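Local coordinates for protein plantazolicin methyltransferase BamL (Bacillus amyloliquefaciens subsp. plantarum, PDB 5DLY) that probably transfers methyl groups to the amine of plantazolicin precursors, leaving S-adenosyl-L-homocysteine, which is bound here together with a monoazolic substrate analogue, at residues L64-G69 and T87-S92. Numbering follows the deposited sequence.
With SAH (S-adenosyl-L-homocysteine), chain C.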
ATOM      1  N   LEU A  64       3.852   2.965  10.063  1.00  9.95           N
ATOM      2  CA  LEU A  64       4.046   4.139   9.227  1.00 10.07           C
ATOM      3  C   LEU A  64       3.290   3.934   7.915  1.00 10.12           C
ATOM      4  O   LEU A  64       3.563   2.985   7.180  1.00  9.81           O
ATOM      5  CB  LEU A  64       5.542   4.369   8.975  1.00 10.11           C
ATOM      6  CG  LEU A  64       5.932   5.369   7.872  1.00 10.44           C
ATOM      7  CD1 LEU A  64       5.430   6.775   8.188  1.00 10.75           C
ATOM      8  CD2 LEU A  64       7.438   5.365   7.657  1.00 10.74           C
ATOM      9  N   ASP A  65       2.347   4.827   7.634  1.00 10.19           N
ATOM     10  CA  ASP A  65       1.492   4.714   6.456  1.00 10.47           C
ATOM     11  C   ASP A  65       1.920   5.704   5.380  1.00 10.36           C
ATOM     12  O   ASP A  65       1.849   6.933   5.565  1.00 10.34           O
ATOM     13  CB  ASP A  65       0.025   4.944   6.862  1.00 10.77           C
ATOM     14  CG  ASP A  65      -0.953   4.575   5.768  1.00 11.67           C
ATOM     15  OD1 ASP A  65      -0.614   3.711   4.939  1.00 12.37           O
ATOM     16  OD2 ASP A  65      -2.062   5.140   5.742  1.00 12.45           O
ATOM     17  N   ILE A  66       2.365   5.170   4.240  1.00  9.81           N
ATOM     18  CA  ILE A  66       2.925   6.002   3.158  1.00  9.80           C
ATOM     19  C   ILE A  66       1.835   6.347   2.142  1.00 10.12           C
ATOM     20  O   ILE A  66       1.184   5.459   1.616  1.00 10.39           O
ATOM     21  CB  ILE A  66       4.106   5.281   2.448  1.00  9.67           C
ATOM     22  CG1 ILE A  66       5.205   4.855   3.451  1.00  9.72           C
ATOM     23  CG2 ILE A  66       4.668   6.129   1.310  1.00  9.82           C
ATOM     24  CD1 ILE A  66       5.887   5.985   4.201  1.00  9.79           C
ATOM     25  N   GLY A  67       1.636   7.636   1.868  1.00  9.59           N
ATOM     26  CA  GLY A  67       0.524   8.053   1.005  1.00  9.62           C
ATOM     27  C   GLY A  67      -0.790   7.829   1.723  1.00  9.98           C
ATOM     28  O   GLY A  67      -1.695   7.182   1.187  1.00 10.20           O
ATOM     29  N   CYS A  68      -0.892   8.385   2.929  1.00 10.16           N
ATOM     30  CA  CYS A  68      -1.961   8.049   3.871  1.00 10.36           C
ATOM     31  C   CYS A  68      -3.326   8.644   3.531  1.00 10.62           C
ATOM     32  O   CYS A  68      -4.292   8.353   4.213  1.00 10.61           O
ATOM     33  CB  CYS A  68      -1.558   8.467   5.287  1.00 10.30           C
ATOM     34  SG  CYS A  68      -1.291  10.239   5.466  1.00 10.87           S
ATOM     35  N   GLY A  69      -3.394   9.495   2.502  1.00 10.79           N
ATOM     36  CA  GLY A  69      -4.660  10.116   2.122  1.00 11.36           C
ATOM     37  C   GLY A  69      -5.269  10.866   3.288  1.00 11.68           C
ATOM     38  O   GLY A  69      -4.557  11.517   4.048  1.00 11.50           O
ATOM     39  N   THR A  87       1.858   6.864  12.305  1.00 12.19           N
ATOM     40  CA  THR A  87       2.376   7.989  11.526  1.00 11.62           C
ATOM     41  C   THR A  87       1.894   7.866  10.086  1.00 11.14           C
ATOM     42  O   THR A  87       1.881   6.768   9.534  1.00 10.89           O
ATOM     43  CB  THR A  87       3.914   8.045  11.576  1.00 12.15           C
ATOM     44  OG1 THR A  87       4.346   8.002  12.943  1.00 12.51           O
ATOM     45  CG2 THR A  87       4.431   9.307  10.923  1.00 12.45           C
ATOM     46  N   GLY A  88       1.464   8.977   9.498  1.00 10.58           N
ATOM     47  CA  GLY A  88       1.059   8.991   8.093  1.00 10.20           C
ATOM     48  C   GLY A  88       1.701  10.149   7.357  1.00 10.33           C
ATOM     49  O   GLY A  88       1.910  11.227   7.927  1.00 10.54           O
ATOM     50  N   ILE A  89       2.054   9.916   6.100  1.00  9.89           N
ATOM     51  CA  ILE A  89       2.666  10.960   5.263  1.00  9.88           C
ATOM     52  C   ILE A  89       1.994  10.992   3.898  1.00 10.03           C
ATOM     53  O   ILE A  89       1.707   9.951   3.299  1.00  9.93           O
ATOM     54  CB  ILE A  89       4.204  10.793   5.131  1.00 10.07           C
ATOM     55  CG1 ILE A  89       4.827  11.964   4.348  1.00 10.20           C
ATOM     56  CG2 ILE A  89       4.559   9.450   4.499  1.00 10.25           C
ATOM     57  CD1 ILE A  89       6.328  12.066   4.500  1.00 10.79           C
ATOM     58  N   ASP A  90       1.717  12.197   3.415  1.00  9.82           N
ATOM     59  CA  ASP A  90       1.071  12.359   2.113  1.00 10.03           C
ATOM     60  C   ASP A  90       1.470  13.718   1.583  1.00 10.42           C
ATOM     61  O   ASP A  90       1.618  14.653   2.364  1.00 10.51           O
ATOM     62  CB  ASP A  90      -0.459  12.267   2.254  1.00 10.23           C
ATOM     63  CG  ASP A  90      -1.148  11.980   0.937  1.00 10.43           C
ATOM     64  OD1 ASP A  90      -1.159  12.873   0.070  1.00 11.04           O
ATOM     65  OD2 ASP A  90      -1.686  10.850   0.767  1.00 10.38           O
ATOM     66  N   SER A  91       1.678  13.822   0.270  1.00 10.83           N
ATOM     67  CA  SER A  91       2.099  15.093  -0.336  1.00 11.17           C
ATOM     68  C   SER A  91       0.926  16.047  -0.626  1.00 11.80           C
ATOM     69  O   SER A  91       1.139  17.176  -1.078  1.00 12.53           O
ATOM     70  CB  SER A  91       2.918  14.833  -1.600  1.00 11.38           C
ATOM     71  OG  SER A  91       2.159  14.073  -2.514  1.00 11.65           O
ATOM     72  N   SER A  92      -0.300  15.601  -0.370  1.00 11.88           N
ATOM     73  CA  SER A  92      -1.480  16.456  -0.541  1.00 12.20           C
ATOM     74  C   SER A  92      -1.839  17.192   0.749  1.00 12.53           C
ATOM     75  O   SER A  92      -2.193  16.567   1.746  1.00 12.12           O
ATOM     76  CB  SER A  92      -2.679  15.637  -1.016  1.00 13.19           C
ATOM     77  OG  SER A  92      -3.872  16.396  -0.883  1.00 13.66           O
TER
HETATM   78  N   SAH C 301      -2.857   4.714   0.852  1.00 14.97           N
HETATM   79  CA  SAH C 301      -4.139   5.271   0.310  1.00 16.10           C
HETATM   80  CB  SAH C 301      -3.920   5.781  -1.111  1.00 16.09           C
HETATM   81  CG  SAH C 301      -4.658   7.104  -1.328  1.00 15.90           C
HETATM   82  SD  SAH C 301      -4.646   7.609  -3.029  1.00 15.71           S
HETATM   83  C   SAH C 301      -5.197   4.203   0.299  1.00 17.07           C
HETATM   84  O   SAH C 301      -5.019   3.127   0.856  1.00 17.49           O
HETATM   85  OXT SAH C 301      -6.270   4.370  -0.279  1.00 19.18           O
HETATM   86  C5' SAH C 301      -2.932   7.935  -3.328  1.00 13.98           C
HETATM   87  C4' SAH C 301      -2.319   8.907  -2.328  1.00 13.56           C
HETATM   88  O4' SAH C 301      -0.896   8.940  -2.512  1.00 12.31           O
HETATM   89  C3' SAH C 301      -2.800  10.344  -2.532  1.00 13.34           C
HETATM   90  O3' SAH C 301      -3.386  10.846  -1.315  1.00 14.36           O
HETATM   91  C2' SAH C 301      -1.550  11.112  -2.945  1.00 13.09           C
HETATM   92  O2' SAH C 301      -1.497  12.471  -2.501  1.00 13.29           O
HETATM   93  C1' SAH C 301      -0.462  10.275  -2.293  1.00 12.38           C
HETATM   94  N9  SAH C 301       0.897  10.458  -2.852  1.00 11.63           N
HETATM   95  C8  SAH C 301       1.247  10.448  -4.157  1.00 11.59           C
HETATM   96  N7  SAH C 301       2.576  10.645  -4.297  1.00 11.43           N
HETATM   97  C5  SAH C 301       3.092  10.772  -3.063  1.00 11.43           C
HETATM   98  C6  SAH C 301       4.435  11.003  -2.516  1.00 11.48           C
HETATM   99  N6  SAH C 301       5.479  11.112  -3.359  1.00 11.48           N
HETATM  100  N1  SAH C 301       4.565  11.075  -1.165  1.00 10.87           N
HETATM  101  C2  SAH C 301       3.499  10.961  -0.347  1.00 10.95           C
HETATM  102  N3  SAH C 301       2.228  10.744  -0.780  1.00 10.87           N
HETATM  103  C4  SAH C 301       1.982  10.657  -2.114  1.00 11.28           C
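The carboxylate of D90 joins the two segments to the bound S-adenosyl-L-homocysteine (SAH): OD2 accepts the backbone N-H of G69 (N to OD2 2.8 Å), which reaches it from above the carboxylate plane, 36° out of it. The same OD2 takes O3' of the SAH ribose, while OD1 takes O2' at 2.6 Å, so both hydroxyls are gripped by one acid. This is the ribose-binding acid at the end of the second strand of a Rossmann-like methyltransferase, facing the glycine-rich loop that begins at G67, directly after the first strand. S92 N donates to the anti lone pair of D90 OD1, an Asx turn that, with the G69 and ribose bonds, holds the carboxylate's rotation; S92 OG in turn caps helix 93-101. G67 O receives the SAH amino nitrogen at 2.7 Å. As the chain leaves strand 62-66, I89 O takes C68 N at 3.1 Å from above its carbonyl plane and G67 N in a weak, bent bond. Upstream the strands pair in parallel: D65 N donates to T87 O almost straight (170°), and D65 O accepts I89 N. Strand 124-130 flanks the other edge of 62-66, and helix 72-80 completes the beta-alpha-beta crossover. On one face of the sheet, I66 and I89 run alongside each other, CD1 of I66 against CG2 of I89, and CD1 of L64 meets CG2 of T87. In C68, chi1 of 62° swings SG in over the backbone of the side-chain-less G88, 3.5 Å from G88 C.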